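Local coordinates for nucleoprotein (Human coronavirus NL63, PDB 5N4K) that probably packages the viral RNA genome into a helical ribonucleocapsid, the chain here being its N-terminal RNA-binding domain, at residues K97-R102 / V108-K113; P29-P34 / I54-K59; K24-P29 / R126-K131. All blocks are in the same frame, centred on the assembly; numbering follows the deposited sequence. Where two conformers were deposited one is given.

Interaction 1: K97-R102 / V108-K113. With SO4 (sulfate ion), chain I.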
loop_
_atom_site.group_PDB
_atom_site.type_symbol
_atom_site.label_atom_id
_atom_site.label_comp_id
_atom_site.label_asym_id
_atom_site.label_seq_id
_atom_site.Cartn_x
_atom_site.Cartn_y
_atom_site.Cartn_z
ATOM N N LYS A 97 -2.505 -3.224 8.733
ATOM C CA LYS A 97 -2.772 -3.962 9.955
ATOM C C LYS A 97 -3.152 -3.076 11.125
ATOM O O LYS A 97 -3.792 -3.567 12.046
ATOM C CB LYS A 97 -1.599 -4.884 10.372
ATOM C CG LYS A 97 -0.377 -4.155 10.920
ATOM C CD LYS A 97 0.749 -5.131 11.270
ATOM C CE LYS A 97 0.428 -5.999 12.486
ATOM N NZ LYS A 97 1.569 -6.783 13.084
ATOM N N ASP A 98 -2.836 -1.801 11.041
ATOM C CA ASP A 98 -3.015 -0.752 12.018
ATOM C C ASP A 98 -4.399 -0.170 12.045
ATOM O O ASP A 98 -4.800 0.541 12.962
ATOM C CB ASP A 98 -2.037 0.425 11.750
ATOM C CG ASP A 98 -2.298 1.126 10.378
ATOM O OD1 ASP A 98 -2.622 2.328 10.418
ATOM O OD2 ASP A 98 -2.118 0.574 9.294
ATOM N N LEU A 99 -5.120 -0.335 10.934
ATOM C CA LEU A 99 -6.461 0.224 10.808
ATOM C C LEU A 99 -7.507 -0.580 11.560
ATOM O O LEU A 99 -7.553 -1.771 11.478
ATOM C CB LEU A 99 -6.886 0.367 9.356
ATOM C CG LEU A 99 -6.113 1.355 8.482
ATOM C CD1 LEU A 99 -6.636 1.333 7.055
ATOM C CD2 LEU A 99 -6.011 2.739 9.051
ATOM N N LYS A 100 -8.364 0.161 12.268
ATOM C CA LYS A 100 -9.578 -0.395 12.851
ATOM C C LYS A 100 -10.579 -0.651 11.755
ATOM O O LYS A 100 -10.507 -0.051 10.732
ATOM C CB LYS A 100 -10.095 0.571 13.955
ATOM C CG LYS A 100 -9.088 0.918 15.079
ATOM C CD LYS A 100 -9.751 1.760 16.170
ATOM C CE LYS A 100 -8.824 2.061 17.343
ATOM N NZ LYS A 100 -9.487 2.833 18.442
ATOM N N PHE A 101 -11.542 -1.530 12.023
ATOM C CA PHE A 101 -12.520 -1.848 11.006
ATOM C C PHE A 101 -13.213 -0.638 10.506
ATOM O O PHE A 101 -13.816 0.139 11.322
ATOM C CB PHE A 101 -13.572 -2.868 11.554
ATOM C CG PHE A 101 -14.514 -3.382 10.508
ATOM C CD1 PHE A 101 -14.034 -3.976 9.318
ATOM C CD2 PHE A 101 -15.880 -3.243 10.637
ATOM C CE1 PHE A 101 -14.877 -4.458 8.371
ATOM C CE2 PHE A 101 -16.731 -3.693 9.623
ATOM C CZ PHE A 101 -16.257 -4.264 8.496
ATOM N N ARG A 102 -13.214 -0.352 9.272
ATOM C CA ARG A 102 -13.859 0.729 8.597
ATOM C C ARG A 102 -13.241 2.101 8.804
ATOM O O ARG A 102 -13.760 3.106 8.304
ATOM C CB ARG A 102 -15.355 0.785 8.892
ATOM C CG ARG A 102 -16.065 -0.449 8.263
ATOM C CD ARG A 102 -17.512 -0.605 8.719
ATOM N NE ARG A 102 -18.350 0.420 8.299
ATOM C CZ ARG A 102 -19.113 1.230 9.097
ATOM N NH1 ARG A 102 -19.025 1.187 10.419
ATOM N NH2 ARG A 102 -19.759 2.151 8.418
ATOM N N VAL A 108 -8.959 1.505 0.382
ATOM C CA VAL A 108 -9.193 0.397 1.307
ATOM C C VAL A 108 -10.699 0.180 1.373
ATOM O O VAL A 108 -11.490 1.064 1.726
ATOM C CB VAL A 108 -8.622 0.670 2.724
ATOM C CG1 VAL A 108 -8.906 -0.457 3.668
ATOM C CG2 VAL A 108 -7.098 0.980 2.494
ATOM N N VAL A 109 -11.130 -1.037 1.040
ATOM C CA VAL A 109 -12.539 -1.346 0.937
ATOM C C VAL A 109 -12.874 -2.415 1.957
ATOM O O VAL A 109 -12.320 -3.539 1.939
ATOM C CB VAL A 109 -12.926 -1.829 -0.463
ATOM C CG1 VAL A 109 -14.453 -2.144 -0.506
ATOM C CG2 VAL A 109 -12.564 -0.800 -1.480
ATOM N N TRP A 110 -13.792 -2.185 2.925
ATOM C CA TRP A 110 -14.026 -3.058 4.041
ATOM C C TRP A 110 -15.105 -4.115 3.820
ATOM O O TRP A 110 -16.166 -3.791 3.207
ATOM C CB TRP A 110 -14.378 -2.158 5.227
ATOM C CG TRP A 110 -13.221 -1.225 5.588
ATOM C CD1 TRP A 110 -13.059 0.074 5.204
ATOM C CD2 TRP A 110 -12.119 -1.578 6.390
ATOM N NE1 TRP A 110 -11.898 0.555 5.774
ATOM C CE2 TRP A 110 -11.293 -0.409 6.492
ATOM C CE3 TRP A 110 -11.701 -2.738 6.991
ATOM C CZ2 TRP A 110 -10.096 -0.485 7.185
ATOM C CZ3 TRP A 110 -10.533 -2.784 7.738
ATOM C CH2 TRP A 110 -9.757 -1.606 7.815
ATOM N N VAL A 111 -14.867 -5.285 4.352
ATOM C CA VAL A 111 -15.814 -6.410 4.159
ATOM C C VAL A 111 -15.916 -7.173 5.422
ATOM O O VAL A 111 -14.985 -7.339 6.222
ATOM C CB VAL A 111 -15.376 -7.332 2.983
ATOM C CG1 VAL A 111 -15.594 -6.652 1.643
ATOM C CG2 VAL A 111 -13.943 -7.835 3.191
ATOM N N ALA A 112 -17.138 -7.745 5.671
ATOM C CA ALA A 112 -17.363 -8.625 6.816
ATOM C C ALA A 112 -18.584 -9.486 6.556
ATOM O O ALA A 112 -19.536 -9.009 5.956
ATOM C CB ALA A 112 -17.644 -7.814 8.095
ATOM N N LYS A 113 -18.521 -10.709 7.029
ATOM C CA LYS A 113 -19.693 -11.541 7.026
ATOM C C LYS A 113 -20.424 -11.509 8.362
ATOM O O LYS A 113 -19.879 -11.111 9.360
ATOM C CB LYS A 113 -19.296 -12.956 6.771
ATOM C CG LYS A 113 -18.901 -13.196 5.311
ATOM C CD LYS A 113 -18.676 -14.714 5.183
ATOM C CE LYS A 113 -18.814 -15.211 3.803
ATOM N NZ LYS A 113 -18.325 -16.605 3.706
HETATM S S SO4 I . -17.706 1.663 5.078
HETATM O O1 SO4 I . -18.434 2.222 3.930
HETATM O O2 SO4 I . -18.461 0.510 5.585
HETATM O O3 SO4 I . -16.278 1.319 4.896
HETATM O O4 SO4 I . -17.629 2.756 6.074
#
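Trp110 lies flat against the backbone of Phe101 and Arg102. At the root of its side chain, CB meets Arg102 CG at 3.9 Å. Next comes the five-membered ring: Arg102 CA stands 3.4 Å from its centroid and only 5° off the normal, a CH-pi contact over the face, while Arg102 N sits 3.3 Å from CD2. On one flank CD1 approaches O3 of a sulfate ion, probably from the crystallisation liquor (3.5 Å), whose O2 takes a nearly straight bond (168°) from Arg102 NE, in the guanidinium plane. NE1 makes a weak hydrogen bond to Gln103 O. On the other flank CE3 touches Phe101 CD1 at 3.5 Å; the planes of the Phe101 and Trp110 rings are 82° apart, with an oblique approach. The far tip, CH2, reaches Lys100 O at 3.4 Å and, in the plane of the indole, Leu99 CB. Val108 CG1 lies against the opposite face. Phe101, its CG turned away from the backbone N, carries its ring past Trp110 until CZ packs on Ala112 CB. The loop is thus folded over strand 108-112, an outermost strand of the antiparallel sheet, whose neighbour 63-73 contributes Tyr65, edge-to-face with Trp110, and Ile63, beside Phe101.

Interaction 2: P29-P34 / I54-K59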
loop_
_atom_site.group_PDB
_atom_site.type_symbol
_atom_site.label_atom_id
_atom_site.label_comp_id
_atom_site.label_asym_id
_atom_site.label_seq_id
_atom_site.Cartn_x
_atom_site.Cartn_y
_atom_site.Cartn_z
ATOM N N PRO A 29 2.336 -10.194 1.921
ATOM C CA PRO A 29 1.508 -10.729 0.862
ATOM C C PRO A 29 0.159 -11.218 1.372
ATOM O O PRO A 29 0.004 -11.587 2.508
ATOM C CB PRO A 29 2.317 -11.968 0.350
ATOM C CG PRO A 29 3.387 -12.184 1.254
ATOM C CD PRO A 29 3.345 -11.210 2.395
ATOM N N SER A 30 -0.800 -11.240 0.468
ATOM C CA SER A 30 -2.154 -11.754 0.731
ATOM C C SER A 30 -2.149 -13.257 0.645
ATOM O O SER A 30 -1.440 -13.847 -0.141
ATOM C CB SER A 30 -3.095 -11.178 -0.307
ATOM O OG SER A 30 -4.418 -11.693 -0.273
ATOM N N PHE A 31 -3.002 -13.868 1.434
ATOM C CA PHE A 31 -3.248 -15.307 1.303
ATOM C C PHE A 31 -3.879 -15.651 -0.021
ATOM O O PHE A 31 -3.875 -16.876 -0.401
ATOM C CB PHE A 31 -4.140 -15.826 2.408
ATOM C CG PHE A 31 -3.493 -15.912 3.747
ATOM C CD1 PHE A 31 -2.636 -16.942 4.018
ATOM C CD2 PHE A 31 -3.730 -15.026 4.779
ATOM C CE1 PHE A 31 -1.974 -17.057 5.209
ATOM C CE2 PHE A 31 -3.077 -15.133 6.010
ATOM C CZ PHE A 31 -2.161 -16.175 6.235
ATOM N N TYR A 32 -4.494 -14.710 -0.723
ATOM C CA TYR A 32 -5.306 -14.980 -1.877
ATOM C C TYR A 32 -4.808 -14.278 -3.129
ATOM O O TYR A 32 -4.212 -13.221 -3.047
ATOM C CB TYR A 32 -6.783 -14.570 -1.642
ATOM C CG TYR A 32 -7.360 -15.259 -0.471
ATOM C CD1 TYR A 32 -7.806 -16.599 -0.555
ATOM C CD2 TYR A 32 -7.436 -14.646 0.812
ATOM C CE1 TYR A 32 -8.241 -17.309 0.553
ATOM C CE2 TYR A 32 -7.849 -15.323 1.926
ATOM C CZ TYR A 32 -8.241 -16.642 1.798
ATOM O OH TYR A 32 -8.758 -17.354 2.814
ATOM N N MET A 33 -5.082 -14.864 -4.298
ATOM C CA MET A 33 -4.976 -14.146 -5.529
ATOM C C MET A 33 -5.815 -12.883 -5.509
ATOM O O MET A 33 -6.871 -12.854 -4.861
ATOM C CB MET A 33 -5.407 -15.055 -6.727
ATOM C CG MET A 33 -4.350 -16.153 -7.037
ATOM S SD MET A 33 -2.750 -15.558 -7.540
ATOM C CE MET A 33 -3.103 -14.953 -9.207
ATOM N N PRO A 34 -5.417 -11.857 -6.249
ATOM C CA PRO A 34 -6.242 -10.639 -6.355
ATOM C C PRO A 34 -7.462 -10.839 -7.211
ATOM O O PRO A 34 -7.575 -11.803 -8.005
ATOM C CB PRO A 34 -5.306 -9.627 -6.972
ATOM C CG PRO A 34 -4.340 -10.453 -7.783
ATOM C CD PRO A 34 -4.208 -11.734 -7.061
ATOM N N ILE A 54 -13.472 -17.458 1.497
ATOM C CA ILE A 54 -13.750 -18.576 2.398
ATOM C C ILE A 54 -12.509 -19.461 2.687
ATOM O O ILE A 54 -11.701 -19.594 1.813
ATOM C CB ILE A 54 -14.866 -19.486 1.742
ATOM C CG1 ILE A 54 -16.195 -18.717 1.603
ATOM C CG2 ILE A 54 -15.072 -20.791 2.493
ATOM C CD1 ILE A 54 -17.143 -19.340 0.597
ATOM N N GLY A 55 -12.398 -19.973 3.897
ATOM C CA GLY A 55 -11.538 -21.147 4.246
ATOM C C GLY A 55 -10.447 -20.968 5.288
ATOM O O GLY A 55 -9.663 -21.868 5.496
ATOM N N LYS A 56 -10.382 -19.798 5.981
ATOM C CA LYS A 56 -9.464 -19.613 7.090
ATOM C C LYS A 56 -10.219 -18.927 8.218
ATOM O O LYS A 56 -11.062 -18.105 7.952
ATOM C CB LYS A 56 -8.259 -18.769 6.715
ATOM C CG LYS A 56 -7.441 -19.212 5.513
ATOM C CD LYS A 56 -6.214 -18.334 5.227
ATOM C CE LYS A 56 -5.349 -18.039 6.403
ATOM N NZ LYS A 56 -4.450 -19.154 6.730
ATOM N N GLY A 57 -9.824 -19.295 9.393
ATOM C CA GLY A 57 -10.306 -18.590 10.598
ATOM C C GLY A 57 -11.588 -19.109 11.107
ATOM O O GLY A 57 -12.284 -19.880 10.450
ATOM N N ASN A 58 -11.898 -18.649 12.280
ATOM C CA ASN A 58 -13.192 -18.952 12.855
ATOM C C ASN A 58 -14.296 -17.962 12.454
ATOM O O ASN A 58 -14.064 -17.003 11.716
ATOM C CB ASN A 58 -13.068 -19.116 14.384
ATOM C CG ASN A 58 -12.706 -17.830 15.077
ATOM O OD1 ASN A 58 -13.076 -16.767 14.574
ATOM N ND2 ASN A 58 -11.992 -17.867 16.197
ATOM N N LYS A 59 -15.529 -18.167 12.883
ATOM C CA LYS A 59 -16.615 -17.363 12.413
ATOM C C LYS A 59 -16.382 -15.873 12.761
ATOM O O LYS A 59 -16.660 -14.960 11.922
ATOM C CB LYS A 59 -17.976 -17.856 13.031
ATOM C CG LYS A 59 -19.123 -17.360 12.267
ATOM C CD LYS A 59 -20.526 -17.936 12.496
ATOM C CE LYS A 59 -21.274 -17.548 11.214
ATOM N NZ LYS A 59 -22.738 -17.513 11.421
HETATM O O HOH W 1 -8.876 -20.138 2.599
#
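Ile54 faces Tyr32 through its carbonyl, yet Ile54 O and Tyr32 OH are 3.8 Å apart and share no direct bond. A water joins them: it donates to Ile54 O at 3.0 Å and lies 2.8 Å from Tyr32 OH, in the plane of the phenol ring. The same hydroxyl is also hydrogen-bonded to Tyr90 OH, so the end of the ring is held from two sources. Gly55 has a positive phi, at which a CB would jam against the preceding carbonyl O, and Lys56 then points toward the other segment. Lys56 contributes the largest share of the contact. Its CG passes Tyr32 OH at 3.5 Å, then the chain bends twice (chi3 48°, chi4 80°) across Phe31. CE comes to rest over the middle of that ring, 3.5 Å from the centroid and 4° off the normal, in a CH-pi contact, and NZ, displaced from the centre, makes a cation-pi contact 3.9 Å from the same centroid. Within 29-34, Ser30 OG accepts from Tyr32 N, 3.1 Å away, in an ST turn that includes both aromatic residues. This combined cation-pi and CH-pi contact links the loops before strands 35-37 and 63-73 of the coronavirus nucleocapsid N-terminal domain, beside strand 80-90.

Interaction 3: K24-P29 / R126-K131. With SO4 (sulfate ion), chain C; SO4 (sulfate ion), chain E.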
loop_
_atom_site.group_PDB
_atom_site.type_symbol
_atom_site.label_atom_id
_atom_site.label_comp_id
_atom_site.label_asym_id
_atom_site.label_seq_id
_atom_site.Cartn_x
_atom_site.Cartn_y
_atom_site.Cartn_z
ATOM N N LYS A 24 10.568 -6.938 7.954
ATOM C CA LYS A 24 10.698 -7.482 6.637
ATOM C C LYS A 24 10.785 -6.362 5.628
ATOM O O LYS A 24 10.336 -5.226 5.880
ATOM C CB LYS A 24 9.462 -8.358 6.322
ATOM C CG LYS A 24 9.367 -9.505 7.332
ATOM C CD LYS A 24 8.343 -10.533 6.949
ATOM C CE LYS A 24 8.058 -11.484 8.100
ATOM N NZ LYS A 24 9.143 -12.477 8.203
ATOM N N LYS A 25 11.347 -6.651 4.489
ATOM C CA LYS A 25 11.592 -5.586 3.562
ATOM C C LYS A 25 10.427 -5.156 2.704
ATOM O O LYS A 25 10.459 -4.063 2.205
ATOM C CB LYS A 25 12.773 -5.893 2.729
ATOM C CG LYS A 25 12.656 -7.106 1.868
ATOM C CD LYS A 25 14.034 -7.358 1.222
ATOM C CE LYS A 25 13.849 -7.643 -0.251
ATOM N NZ LYS A 25 15.094 -7.452 -1.051
ATOM N N PHE A 26 9.385 -5.994 2.520
ATOM C CA PHE A 26 8.298 -5.710 1.630
ATOM C C PHE A 26 7.019 -5.797 2.448
ATOM O O PHE A 26 6.983 -6.441 3.495
ATOM C CB PHE A 26 8.166 -6.741 0.519
ATOM C CG PHE A 26 9.269 -6.743 -0.478
ATOM C CD1 PHE A 26 9.734 -5.583 -1.014
ATOM C CD2 PHE A 26 9.719 -7.947 -0.986
ATOM C CE1 PHE A 26 10.738 -5.597 -1.953
ATOM C CE2 PHE A 26 10.706 -7.973 -1.949
ATOM C CZ PHE A 26 11.202 -6.799 -2.432
ATOM N N PRO A 27 5.984 -5.126 1.961
ATOM C CA PRO A 27 4.718 -5.282 2.662
ATOM C C PRO A 27 4.205 -6.702 2.556
ATOM O O PRO A 27 4.605 -7.458 1.649
ATOM C CB PRO A 27 3.801 -4.317 1.923
ATOM C CG PRO A 27 4.382 -4.111 0.648
ATOM C CD PRO A 27 5.871 -4.216 0.810
ATOM N N PRO A 28 3.332 -7.074 3.498
ATOM C CA PRO A 28 2.954 -8.476 3.535
ATOM C C PRO A 28 2.119 -8.916 2.346
ATOM O O PRO A 28 1.262 -8.177 1.852
ATOM C CB PRO A 28 2.090 -8.590 4.789
ATOM C CG PRO A 28 2.198 -7.311 5.443
ATOM C CD PRO A 28 2.754 -6.279 4.599
ATOM N N PRO A 29 2.336 -10.194 1.921
ATOM C CA PRO A 29 1.508 -10.729 0.862
ATOM C C PRO A 29 0.159 -11.218 1.372
ATOM O O PRO A 29 0.004 -11.587 2.508
ATOM C CB PRO A 29 2.317 -11.968 0.350
ATOM C CG PRO A 29 3.387 -12.184 1.254
ATOM C CD PRO A 29 3.345 -11.210 2.395
ATOM N N ARG A 126 0.422 -14.272 4.744
ATOM C CA ARG A 126 0.961 -15.406 3.992
ATOM C C ARG A 126 2.485 -15.340 4.020
ATOM O O ARG A 126 3.068 -14.287 3.890
ATOM C CB ARG A 126 0.464 -15.334 2.586
ATOM C CG ARG A 126 0.672 -16.661 1.824
ATOM C CD ARG A 126 0.537 -16.411 0.392
ATOM N NE ARG A 126 1.763 -15.872 -0.139
ATOM C CZ ARG A 126 1.906 -15.095 -1.187
ATOM N NH1 ARG A 126 3.099 -14.866 -1.694
ATOM N NH2 ARG A 126 0.886 -14.511 -1.766
ATOM N N LYS A 127 3.092 -16.542 4.108
ATOM C CA LYS A 127 4.535 -16.603 3.857
ATOM C C LYS A 127 4.833 -16.379 2.387
ATOM O O LYS A 127 4.110 -16.814 1.479
ATOM C CB LYS A 127 5.120 -17.936 4.302
ATOM C CG LYS A 127 4.792 -18.257 5.748
ATOM N N ARG A 128 5.914 -15.651 2.112
ATOM C CA ARG A 128 6.187 -15.250 0.782
ATOM C C ARG A 128 6.308 -16.403 -0.207
ATOM O O ARG A 128 5.867 -16.296 -1.336
ATOM C CB ARG A 128 7.523 -14.494 0.745
ATOM C CG ARG A 128 7.408 -13.125 1.384
ATOM C CD ARG A 128 8.745 -12.384 1.278
ATOM N NE ARG A 128 9.114 -12.121 -0.111
ATOM C CZ ARG A 128 8.488 -11.287 -0.949
ATOM N NH1 ARG A 128 7.399 -10.604 -0.555
ATOM N NH2 ARG A 128 8.960 -11.125 -2.198
ATOM N N ASN A 129 6.929 -17.492 0.257
ATOM C CA ASN A 129 7.092 -18.672 -0.606
ATOM C C ASN A 129 5.908 -19.604 -0.667
ATOM O O ASN A 129 5.983 -20.647 -1.324
ATOM C CB ASN A 129 8.341 -19.460 -0.196
ATOM C CG ASN A 129 8.192 -20.184 1.136
ATOM O OD1 ASN A 129 7.115 -20.315 1.688
ATOM N ND2 ASN A 129 9.326 -20.671 1.671
ATOM N N GLN A 130 4.823 -19.316 0.057
ATOM C CA GLN A 130 3.549 -20.100 -0.069
ATOM C C GLN A 130 2.780 -19.505 -1.247
ATOM O O GLN A 130 2.702 -18.304 -1.428
ATOM C CB GLN A 130 2.652 -20.313 1.237
ATOM C CG GLN A 130 2.717 -19.449 2.547
ATOM C CD GLN A 130 1.540 -19.591 3.612
ATOM O OE1 GLN A 130 1.555 -18.962 4.688
ATOM N NE2 GLN A 130 0.521 -20.417 3.302
ATOM N N LYS A 131 2.186 -20.339 -2.063
ATOM C CA LYS A 131 1.461 -19.796 -3.204
ATOM C C LYS A 131 0.068 -19.226 -2.720
ATOM O O LYS A 131 -0.574 -19.812 -1.849
ATOM C CB LYS A 131 1.186 -20.918 -4.202
ATOM C CG LYS A 131 0.861 -20.457 -5.594
HETATM S S SO4 C . 8.547 -14.315 4.797
HETATM O O1 SO4 C . 7.229 -14.713 4.292
HETATM O O2 SO4 C . 8.505 -14.176 6.256
HETATM O O3 SO4 C . 9.442 -15.435 4.427
HETATM O O4 SO4 C . 9.120 -13.081 4.213
HETATM S S SO4 E . 2.784 -12.414 -4.424
HETATM O O1 SO4 E . 2.627 -11.087 -5.057
HETATM O O2 SO4 E . 1.490 -13.094 -4.156
HETATM O O3 SO4 E . 3.595 -13.214 -5.373
HETATM O O4 SO4 E . 3.671 -12.304 -3.241
#
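Pro29 and Arg126 make the main van der Waals contact: Pro29 CB rests over the centre of the guanidinium, 3.5 Å from Arg126 CZ, while the pyrrolidine edge at CG and CD lies against Arg126 O. A second flat group meets a ring at Phe26. Here CD2 is over one face of the Arg128 guanidinium, toward its rim, but Arg128 NH2 (3.5 Å from CD2) is at the edge of the phenyl ring, and the planes are 51° apart, so the pair is not a face-on stack.

Hydrogen bonds fix the second segment. A type I turn runs from Lys127 to Gln130, and Lys127 O accepts from Gln130 N and from Arg126 NE (3.0 Å, 171°), which come from opposite faces of the carbonyl plane. Bent at chi3 (81°), the Arg126 chain also brings NH1 to Arg128 O, and NH2 bonds to Ser30 O. This loop lies between strands 108-112 and 145-147 of the RNA-binding domain and packs on the N-terminal arm.

Anion contacts involve two sulfates, probably from the crystallisation liquor. One bridges the segments: Lys24 NZ bonds to its O2 and the backbone Arg128 N donates a hydrogen bond to its O1, each at 2.7 Å. The other sits at the edge of the Arg126 guanidinium, with NH2 2.8 Å from O2 and NH1 bonded to O4. Anion binding here is consistent with a basic surface suited to RNA phosphates. Arg128 NH2 forms a salt bridge with Glu70 of the second subunit, where Val68 also packs on Phe26.

Overall arrangement
From the N terminus, segment 24-29 opens interaction 3, whose loop closes only at 126-131, 97 residues on. Both other contacts are nested inside it, one after the other: interaction 2 ends at 54-59 before interaction 1 starts at 97-102, and none cross. Interactions 2 and 3 share Pro29 and touch again where Phe31 packs on Arg126. Interactions 1 and 2 meet more lightly, Lys113 against Ile54, with centres about 14 Å apart. Interaction 1 folds the loop after strand 80-90 onto strand 108-112; interaction 2 joins two loops beside the sheet; interaction 3 ties the N-terminal arm to the loop before strand 145-147. Interactions 1 and 3 also touch the second subunit.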